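Local structure of uncharacterized protein (Bombyx mori, 5AZ0) at residues Ile17-Tyr22 with Ser289-Gln294; Leu58-Asp63 with Ser282-Asn287; Val262-Leu267 with Ser274-Val279. The protein is an aldo-keto reductase, AKR2E5, that probably reduces aldehydes and ketones to alcohols with a nicotinamide cofactor. All blocks are in the same frame, centred on the assembly; numbering follows the deposited sequence.

Contact 1: Ile17-Tyr22 with Ser289-Gln294; sequences IPALGY and SIFDFQ
A small, buried, wholly apolar contact joins A19 and L20 to I290 and F291, bringing the turn between the N-terminal hairpin and the first barrel strand against the loop between helices 281-287 and 297-304. The chain folds as an eight-stranded α/β (TIM) barrel, the fold of the aldo-keto reductases, and strands 8-10 and 16-18 form an antiparallel hairpin ahead of the first barrel strand. The backbones stay well apart, with A19 CA and F291 CA 9.5 Å from each other, so side chains alone span the gap. F291 and L20 share most of the contact: the phenyl enters with CZ leading, and L20 CB meets F291 CZ edge-on, close to the ring plane, at 4.0 Å. A19 adds its methyl, CB lying 4.3 Å from F291 CE1 in an oblique approach. With CG of F291 anti to its own carbonyl carbon (chi1 -57°), the ring lies on the side of its backbone N, and I290 CG1 sits 3.4 Å above the plane of the F291 ring, over its centre, backing one face of the phenyl. The same isoleucine also reaches across, I290 CD1 touching L20 CD1 at 4.4 Å. Neighbouring parts of the fold add to the cluster: Y268 packs edge-to-face with F291, P7 also touches that ring, and I290 rests on L264 and Q261 of helix 259-269. Farther along the loop, K257 makes a salt bridge with D292 and a hydrogen bond to the carbonyl of S289. With 138 Å² buried in all, the contact depends on shape and on exclusion of water rather than on directed bonds, and the position of F291 is set by apolar contacts with I290, L20, A19 and P7 and by the Y268 ring.

Contact 2: Leu58-Asp63 with Ser282-Asn287; sequences LSYAID and SRVLEN. With ACT (acetate ion), chain K.
Y60 and A61 on helix 58-63 face V284 and L285 on helix 282-287, a side-by-side helix pair whose axes come within 9.8 Å and cross at -34°. Early in the second helix, the S282 carbonyl accepts the backbone N-H of E286, a regular turn of the helix. R283 then points away from the first helix; its chain, extended from CG to NE, takes R283 NH1 to 2.8 Å from O of an acetate, in a weak hydrogen bond bent to 120° at the hydrogen. The acetate, probably from the crystallisation liquor, is also bonded by T280 OG1.

V284 turns the other way, toward helix 58-63, and its CG1, anti to the backbone N, is the branch that touches: it lies 3.7 Å from A61 CB, and 4.0 Å from Y60 CD2 at the edge of the phenol ring. The two helices follow the first and last strands of the parallel barrel, 22-23 and 273-274, so they are neighbours where the α/β barrel closes, and Y22 of the first strand packs against L58, A61 and V284. The V284 carbonyl receives a hydrogen bond from Y66 OH. L285 comes next, its CB 3.5 Å and its CD2 3.6 Å from Y60 OH, so that the phenol oxygen rests on aliphatic carbon, with L285 CB near the ring plane. With an alanine at Y60, the ring and hydroxyl would be gone, which would probably open a gap beside V284 CG1 and take away the phenol oxygen on which L285 CB and CD2 lie. Beyond it, E286 bonds through OE2 to T258 OG1, while N287 gives its N-H to the carbonyl of R283 and packs its side chain on Y66.

Contact 3: Val262-Leu267 with Ser274-Val279; sequences VNLGYL and SIPKTV. With ACT (acetate ion), chain K.
Helix 259-269 precedes the last strand of the α/β barrel, 273-274, and packs through L264 and L267 on S274 at the end of that strand and on P276 in the loop beyond. The run from I275 onward, with P276, K277 and T278, matches the aldo-keto reductase signature that in relatives holds the 2'-phosphate of NADPH, so a like role is probable here. All four touching residues are buried. S274 carries much of the contact: its OG, anti to its own carbonyl carbon (chi1 -76°), lies against the two leucines, 3.5 Å from L267 CD1 and 3.9 Å from L264 CD2. Both neighbours are hydrocarbon, and a water serves the hydroxyl's polarity instead, its oxygen 2.8 Å from S274 OG and 2.8 Å from L264 O. This water donates to L264 O, which helps to satisfy a buried carbonyl on the helix. On the other branch of the leucine, L264 CD1 meets P276 CG at 4.3 Å, a loose apolar touch that N287 of helix 281-287 extends by packing on both residues. Farther on, the loop leaves the helix and passes the acetate, which probably occupies the place of the cofactor's 2'-phosphate, as in NADPH-dependent relatives. Acetate OXT accepts the backbone N-H of V279, with V279 N at 3.2 Å and a nearly straight angle of 160°, while T278 OG1 makes a weak bond to acetate O at 2.9 Å.

From the N terminus, residues 17-22 leave the hairpin and enter the first barrel strand; contact 1 closes the widest loop, 266 residues long, when the chain returns at 289-294. Contact 2 is nested inside it, starting from helix 51-64 and closing at helix 281-287. Contact 3 is nested inside contact 2, a short loop between helix 259-269 and the segment that begins at the end of the last strand; none of the loops cross. Backbone bonds of A19 and G21 to S274 join contacts 1 and 3 where the barrel closes. V284 and R283 pack on T278, linking contacts 2 and 3, and both share the acetate.

Contact 1: Ile17-Tyr22 with Ser289-Gln294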
loop_
_atom_site.group_PDB
_atom_site.type_symbol
_atom_site.label_atom_id
_atom_site.label_comp_id
_atom_site.label_asym_id
_atom_site.label_seq_id
_atom_site.Cartn_x
_atom_site.Cartn_y
_atom_site.Cartn_z
ATOM N N ILE A 17 -7.185 10.402 5.049
ATOM C CA ILE A 17 -6.971 9.056 4.696
ATOM C C ILE A 17 -7.072 8.176 5.954
ATOM O O ILE A 17 -6.401 8.448 6.913
ATOM C CB ILE A 17 -5.640 8.864 4.004
ATOM C CG1 ILE A 17 -5.560 7.416 3.459
ATOM C CG2 ILE A 17 -4.434 9.175 4.888
ATOM C CD1 ILE A 17 -4.417 7.226 2.456
ATOM N N PRO A 18 -7.915 7.138 5.938
ATOM C CA PRO A 18 -8.020 6.275 7.132
ATOM C C PRO A 18 -6.727 5.538 7.368
ATOM O O PRO A 18 -6.110 4.994 6.395
ATOM C CB PRO A 18 -9.162 5.283 6.765
ATOM C CG PRO A 18 -10.015 6.036 5.769
ATOM C CD PRO A 18 -9.000 6.850 4.958
ATOM N N ALA A 19 -6.358 5.464 8.644
ATOM C CA ALA A 19 -5.047 4.936 9.086
ATOM C C ALA A 19 -4.833 3.478 8.877
ATOM O O ALA A 19 -3.701 2.971 8.995
ATOM C CB ALA A 19 -4.859 5.230 10.509
ATOM N N LEU A 20 -5.913 2.773 8.538
ATOM C CA LEU A 20 -5.837 1.381 8.167
ATOM C C LEU A 20 -6.625 1.186 6.895
ATOM O O LEU A 20 -7.653 1.821 6.702
ATOM C CB LEU A 20 -6.418 0.583 9.282
ATOM C CG LEU A 20 -6.354 -0.929 9.283
ATOM C CD1 LEU A 20 -4.955 -1.321 9.688
ATOM C CD2 LEU A 20 -7.377 -1.411 10.346
ATOM N N GLY A 21 -6.077 0.390 5.990
ATOM C CA GLY A 21 -6.704 0.063 4.713
ATOM C C GLY A 21 -6.741 -1.440 4.455
ATOM O O GLY A 21 -5.878 -2.187 4.952
ATOM N N TYR A 22 -7.744 -1.867 3.675
ATOM C CA TYR A 22 -7.956 -3.248 3.323
ATOM C C TYR A 22 -7.171 -3.580 2.055
ATOM O O TYR A 22 -7.483 -3.105 0.976
ATOM C CB TYR A 22 -9.505 -3.525 3.174
ATOM C CG TYR A 22 -9.863 -4.953 2.883
ATOM C CD1 TYR A 22 -9.824 -5.460 1.587
ATOM C CD2 TYR A 22 -10.237 -5.807 3.907
ATOM C CE1 TYR A 22 -10.153 -6.798 1.330
ATOM C CE2 TYR A 22 -10.553 -7.139 3.655
ATOM C CZ TYR A 22 -10.542 -7.614 2.388
ATOM O OH TYR A 22 -10.799 -8.945 2.217
ATOM N N SER A 289 -8.636 -3.358 15.701
ATOM C CA SER A 289 -8.828 -3.120 17.154
ATOM C C SER A 289 -7.447 -2.781 17.754
ATOM O O SER A 289 -6.909 -3.533 18.581
ATOM C CB SER A 289 -9.500 -4.349 17.800
ATOM O OG SER A 289 -10.526 -4.904 16.926
ATOM N N ILE A 290 -6.890 -1.644 17.281
ATOM C CA ILE A 290 -5.498 -1.269 17.523
ATOM C C ILE A 290 -5.294 0.189 17.843
ATOM O O ILE A 290 -4.159 0.678 17.832
ATOM C CB ILE A 290 -4.606 -1.570 16.314
ATOM C CG1 ILE A 290 -5.060 -0.771 15.088
ATOM C CG2 ILE A 290 -4.588 -3.056 15.974
ATOM C CD1 ILE A 290 -4.108 -0.779 13.932
ATOM N N PHE A 291 -6.371 0.916 18.082
ATOM C CA PHE A 291 -6.269 2.369 18.192
ATOM C C PHE A 291 -6.450 2.903 19.634
ATOM O O PHE A 291 -6.190 4.070 19.896
ATOM C CB PHE A 291 -7.250 3.010 17.193
ATOM C CG PHE A 291 -7.004 2.580 15.780
ATOM C CD1 PHE A 291 -5.860 3.017 15.092
ATOM C CD2 PHE A 291 -7.875 1.712 15.136
ATOM C CE1 PHE A 291 -5.633 2.603 13.790
ATOM C CE2 PHE A 291 -7.646 1.310 13.826
ATOM C CZ PHE A 291 -6.519 1.743 13.161
ATOM N N ASP A 292 -6.764 2.003 20.564
ATOM C CA ASP A 292 -7.083 2.319 21.948
ATOM C C ASP A 292 -5.907 2.039 22.915
ATOM O O ASP A 292 -6.141 1.751 24.079
ATOM C CB ASP A 292 -8.301 1.472 22.366
ATOM C CG ASP A 292 -8.048 0.009 22.224
ATOM O OD1 ASP A 292 -6.941 -0.356 21.773
ATOM O OD2 ASP A 292 -8.948 -0.804 22.529
ATOM N N PHE A 293 -4.656 2.094 22.462
ATOM C CA PHE A 293 -3.536 1.827 23.368
ATOM C C PHE A 293 -2.303 2.594 22.939
ATOM O O PHE A 293 -2.117 2.831 21.768
ATOM C CB PHE A 293 -3.308 0.302 23.563
ATOM C CG PHE A 293 -2.597 -0.412 22.428
ATOM C CD1 PHE A 293 -3.291 -0.815 21.282
ATOM C CD2 PHE A 293 -1.255 -0.814 22.555
ATOM C CE1 PHE A 293 -2.651 -1.539 20.279
ATOM C CE2 PHE A 293 -0.594 -1.523 21.537
ATOM C CZ PHE A 293 -1.286 -1.866 20.384
ATOM N N GLN A 294 -1.511 3.032 23.908
ATOM C CA GLN A 294 -0.327 3.846 23.689
ATOM C C GLN A 294 0.830 2.963 24.156
ATOM O O GLN A 294 0.806 2.479 25.285
ATOM C CB GLN A 294 -0.456 5.137 24.499
ATOM C CG GLN A 294 0.607 6.210 24.246
ATOM C CD GLN A 294 0.393 7.003 22.951
ATOM O OE1 GLN A 294 -0.747 7.196 22.499
ATOM N NE2 GLN A 294 1.492 7.468 22.349
#

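Contact 2: Leu58-Asp63 with Ser282-Asn287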
loop_
_atom_site.group_PDB
_atom_site.type_symbol
_atom_site.label_atom_id
_atom_site.label_comp_id
_atom_site.label_asym_id
_atom_site.label_seq_id
_atom_site.Cartn_x
_atom_site.Cartn_y
_atom_site.Cartn_z
ATOM N N LEU A 58 -14.005 -8.481 2.466
ATOM C CA LEU A 58 -14.215 -7.017 2.166
ATOM C C LEU A 58 -15.576 -6.503 2.583
ATOM O O LEU A 58 -15.733 -5.416 3.249
ATOM C CB LEU A 58 -13.904 -6.684 0.691
ATOM C CG LEU A 58 -14.123 -5.234 0.191
ATOM C CD1 LEU A 58 -13.438 -4.181 1.044
ATOM C CD2 LEU A 58 -13.631 -5.180 -1.237
ATOM N N SER A 59 -16.591 -7.309 2.263
ATOM C CA SER A 59 -17.961 -6.934 2.606
ATOM C C SER A 59 -18.098 -6.830 4.082
ATOM O O SER A 59 -18.639 -5.850 4.647
ATOM C CB SER A 59 -18.986 -8.001 2.022
ATOM O OG SER A 59 -20.298 -7.667 2.481
ATOM N N TYR A 60 -17.585 -7.845 4.768
ATOM C CA TYR A 60 -17.522 -7.814 6.251
ATOM C C TYR A 60 -16.751 -6.558 6.747
ATOM O O TYR A 60 -17.222 -5.778 7.631
ATOM C CB TYR A 60 -16.866 -9.168 6.750
ATOM C CG TYR A 60 -16.638 -9.212 8.244
ATOM C CD1 TYR A 60 -17.704 -9.425 9.153
ATOM C CD2 TYR A 60 -15.358 -8.954 8.793
ATOM C CE1 TYR A 60 -17.477 -9.425 10.539
ATOM C CE2 TYR A 60 -15.142 -8.945 10.167
ATOM C CZ TYR A 60 -16.180 -9.181 11.046
ATOM O OH TYR A 60 -15.882 -9.191 12.411
ATOM N N ALA A 61 -15.568 -6.316 6.139
ATOM C CA ALA A 61 -14.726 -5.117 6.570
ATOM C C ALA A 61 -15.510 -3.881 6.491
ATOM O O ALA A 61 -15.557 -3.081 7.451
ATOM C CB ALA A 61 -13.470 -5.000 5.726
ATOM N N ILE A 62 -16.218 -3.710 5.366
ATOM C CA ILE A 62 -17.066 -2.507 5.260
ATOM C C ILE A 62 -18.209 -2.473 6.310
ATOM O O ILE A 62 -18.521 -1.412 6.874
ATOM C CB ILE A 62 -17.585 -2.367 3.800
ATOM C CG1 ILE A 62 -16.396 -2.103 2.847
ATOM C CG2 ILE A 62 -18.577 -1.239 3.680
ATOM C CD1 ILE A 62 -16.633 -2.357 1.368
ATOM N N ASP A 63 -18.847 -3.629 6.554
ATOM C CA ASP A 63 -19.929 -3.726 7.590
ATOM C C ASP A 63 -19.381 -3.339 8.906
ATOM O O ASP A 63 -20.008 -2.543 9.580
ATOM C CB ASP A 63 -20.517 -5.152 7.738
ATOM C CG ASP A 63 -21.285 -5.617 6.503
ATOM O OD1 ASP A 63 -21.867 -4.778 5.819
ATOM O OD2 ASP A 63 -21.267 -6.798 6.168
ATOM N N SER A 282 -11.902 -12.841 10.967
ATOM C CA SER A 282 -11.458 -12.602 12.360
ATOM C C SER A 282 -10.174 -11.719 12.326
ATOM O O SER A 282 -10.024 -10.860 13.151
ATOM C CB SER A 282 -11.243 -13.911 13.142
ATOM O OG SER A 282 -10.604 -14.855 12.323
ATOM N N ARG A 283 -9.286 -11.952 11.364
ATOM C CA ARG A 283 -8.098 -11.083 11.181
ATOM C C ARG A 283 -8.467 -9.656 10.798
ATOM O O ARG A 283 -7.974 -8.694 11.390
ATOM C CB ARG A 283 -7.148 -11.738 10.222
ATOM C CG ARG A 283 -6.391 -12.862 10.934
ATOM C CD ARG A 283 -5.721 -13.754 9.918
ATOM N NE ARG A 283 -5.002 -14.892 10.483
ATOM C CZ ARG A 283 -4.705 -16.013 9.812
ATOM N NH1 ARG A 283 -5.083 -16.203 8.541
ATOM N NH2 ARG A 283 -4.031 -16.976 10.423
ATOM N N VAL A 284 -9.473 -9.523 9.943
ATOM C CA VAL A 284 -10.001 -8.219 9.601
ATOM C C VAL A 284 -10.413 -7.514 10.835
ATOM O O VAL A 284 -10.088 -6.355 11.057
ATOM C CB VAL A 284 -11.202 -8.332 8.649
ATOM C CG1 VAL A 284 -11.896 -7.024 8.435
ATOM C CG2 VAL A 284 -10.742 -8.864 7.324
ATOM N N LEU A 285 -11.152 -8.199 11.675
ATOM C CA LEU A 285 -11.632 -7.550 12.915
ATOM C C LEU A 285 -10.486 -7.194 13.893
ATOM O O LEU A 285 -10.451 -6.126 14.522
ATOM C CB LEU A 285 -12.626 -8.497 13.618
ATOM C CG LEU A 285 -13.178 -8.024 14.954
ATOM C CD1 LEU A 285 -13.744 -6.631 14.844
ATOM C CD2 LEU A 285 -14.194 -9.046 15.532
ATOM N N GLU A 286 -9.618 -8.168 14.062
ATOM C CA GLU A 286 -8.435 -8.085 14.978
ATOM C C GLU A 286 -7.535 -6.903 14.524
ATOM O O GLU A 286 -7.281 -6.001 15.324
ATOM C CB GLU A 286 -7.693 -9.428 14.934
ATOM C CG GLU A 286 -6.563 -9.681 15.945
ATOM C CD GLU A 286 -5.580 -10.792 15.519
ATOM O OE1 GLU A 286 -5.870 -11.570 14.599
ATOM O OE2 GLU A 286 -4.482 -10.907 16.100
ATOM N N ASN A 287 -7.199 -6.842 13.209
ATOM C CA ASN A 287 -6.397 -5.715 12.649
ATOM C C ASN A 287 -6.937 -4.352 12.938
ATOM O O ASN A 287 -6.143 -3.423 13.068
ATOM C CB ASN A 287 -6.141 -5.881 11.163
ATOM C CG ASN A 287 -5.364 -7.114 10.874
ATOM O OD1 ASN A 287 -4.756 -7.645 11.775
ATOM N ND2 ASN A 287 -5.418 -7.621 9.659
HETATM C C ACT K . -5.168 -14.557 5.514
HETATM O O ACT K . -4.636 -14.205 6.598
HETATM O OXT ACT K . -6.314 -14.981 5.541
HETATM C CH3 ACT K . -4.511 -14.440 4.162
#

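Contact 3: Val262-Leu267 with Ser274-Val279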
loop_
_atom_site.group_PDB
_atom_site.type_symbol
_atom_site.label_atom_id
_atom_site.label_comp_id
_atom_site.label_asym_id
_atom_site.label_seq_id
_atom_site.Cartn_x
_atom_site.Cartn_y
_atom_site.Cartn_z
ATOM N N VAL A 262 0.091 -5.519 18.125
ATOM C CA VAL A 262 1.192 -4.755 18.611
ATOM C C VAL A 262 1.924 -4.150 17.418
ATOM O O VAL A 262 2.117 -2.972 17.402
ATOM C CB VAL A 262 2.175 -5.591 19.497
ATOM C CG1 VAL A 262 3.461 -4.819 19.808
ATOM C CG2 VAL A 262 1.516 -5.941 20.831
ATOM N N ASN A 263 2.310 -5.001 16.499
ATOM C CA ASN A 263 2.886 -4.607 15.208
ATOM C C ASN A 263 2.100 -3.470 14.519
ATOM O O ASN A 263 2.681 -2.422 14.240
ATOM C CB ASN A 263 3.005 -5.819 14.328
ATOM C CG ASN A 263 3.873 -5.610 13.107
ATOM O OD1 ASN A 263 4.076 -4.478 12.593
ATOM N ND2 ASN A 263 4.354 -6.697 12.587
ATOM N N LEU A 264 0.781 -3.617 14.329
ATOM C CA LEU A 264 0.016 -2.541 13.667
ATOM C C LEU A 264 -0.083 -1.291 14.482
ATOM O O LEU A 264 -0.056 -0.156 13.951
ATOM C CB LEU A 264 -1.396 -2.976 13.216
ATOM C CG LEU A 264 -1.397 -4.080 12.184
ATOM C CD1 LEU A 264 -2.843 -4.362 11.669
ATOM C CD2 LEU A 264 -0.451 -3.824 11.032
ATOM N N GLY A 265 -0.260 -1.456 15.778
ATOM C CA GLY A 265 -0.347 -0.296 16.622
ATOM C C GLY A 265 0.944 0.521 16.707
ATOM O O GLY A 265 0.911 1.739 16.836
ATOM N N TYR A 266 2.064 -0.167 16.617
ATOM C CA TYR A 266 3.386 0.454 16.590
ATOM C C TYR A 266 3.504 1.376 15.324
ATOM O O TYR A 266 3.781 2.612 15.425
ATOM C CB TYR A 266 4.422 -0.656 16.605
ATOM C CG TYR A 266 5.820 -0.118 16.467
ATOM C CD1 TYR A 266 6.375 0.731 17.455
ATOM C CD2 TYR A 266 6.581 -0.399 15.336
ATOM C CE1 TYR A 266 7.651 1.254 17.322
ATOM C CE2 TYR A 266 7.899 0.092 15.203
ATOM C CZ TYR A 266 8.436 0.910 16.210
ATOM O OH TYR A 266 9.725 1.398 16.069
ATOM N N LEU A 267 3.142 0.804 14.167
ATOM C CA LEU A 267 3.132 1.573 12.882
ATOM C C LEU A 267 2.216 2.738 13.001
ATOM O O LEU A 267 2.572 3.892 12.606
ATOM C CB LEU A 267 2.776 0.711 11.647
ATOM C CG LEU A 267 3.807 -0.384 11.375
ATOM C CD1 LEU A 267 3.363 -1.373 10.324
ATOM C CD2 LEU A 267 5.164 0.188 10.947
ATOM N N SER A 274 -1.280 1.628 7.658
ATOM C CA SER A 274 -1.036 0.215 7.318
ATOM C C SER A 274 -2.091 -0.354 6.375
ATOM O O SER A 274 -3.282 -0.078 6.555
ATOM C CB SER A 274 -1.075 -0.635 8.564
ATOM O OG SER A 274 0.158 -0.416 9.245
ATOM N N ILE A 275 -1.636 -1.202 5.459
ATOM C CA ILE A 275 -2.441 -1.961 4.522
ATOM C C ILE A 275 -2.137 -3.455 4.686
ATOM O O ILE A 275 -1.538 -4.107 3.820
ATOM C CB ILE A 275 -2.143 -1.658 3.028
ATOM C CG1 ILE A 275 -2.094 -0.175 2.705
ATOM C CG2 ILE A 275 -3.195 -2.344 2.131
ATOM C CD1 ILE A 275 -3.289 0.623 3.071
ATOM N N PRO A 276 -2.579 -4.030 5.797
ATOM C CA PRO A 276 -2.533 -5.486 5.865
ATOM C C PRO A 276 -3.439 -6.168 4.826
ATOM O O PRO A 276 -4.446 -5.595 4.435
ATOM C CB PRO A 276 -3.063 -5.786 7.235
ATOM C CG PRO A 276 -3.992 -4.651 7.508
ATOM C CD PRO A 276 -3.328 -3.434 6.914
ATOM N N LYS A 277 -3.014 -7.345 4.373
ATOM C CA LYS A 277 -3.814 -8.165 3.513
ATOM C C LYS A 277 -4.221 -9.435 4.255
ATOM O O LYS A 277 -3.361 -10.171 4.746
ATOM C CB LYS A 277 -3.094 -8.531 2.231
ATOM C CG LYS A 277 -4.094 -9.227 1.281
ATOM C CD LYS A 277 -3.521 -10.442 0.616
ATOM C CE LYS A 277 -3.457 -11.612 1.514
ATOM N NZ LYS A 277 -2.276 -12.396 1.085
ATOM N N THR A 278 -5.527 -9.691 4.318
ATOM C CA THR A 278 -6.057 -10.969 4.837
ATOM C C THR A 278 -7.374 -11.269 4.144
ATOM O O THR A 278 -8.034 -10.369 3.689
ATOM C CB THR A 278 -6.260 -10.897 6.361
ATOM O OG1 THR A 278 -6.714 -12.162 6.858
ATOM C CG2 THR A 278 -7.251 -9.792 6.760
ATOM N N VAL A 279 -7.758 -12.545 4.073
ATOM C CA VAL A 279 -9.061 -12.960 3.551
ATOM C C VAL A 279 -9.865 -13.641 4.657
ATOM O O VAL A 279 -10.854 -14.309 4.366
ATOM C CB VAL A 279 -8.933 -13.863 2.286
ATOM C CG1 VAL A 279 -8.123 -13.189 1.203
ATOM C CG2 VAL A 279 -8.284 -15.211 2.598
HETATM C C ACT K . -5.168 -14.557 5.514
HETATM O O ACT K . -4.636 -14.205 6.598
HETATM O OXT ACT K . -6.314 -14.981 5.541
HETATM C CH3 ACT K . -4.511 -14.440 4.162
HETATM O O HOH W 1 -1.255 0.428 11.489
#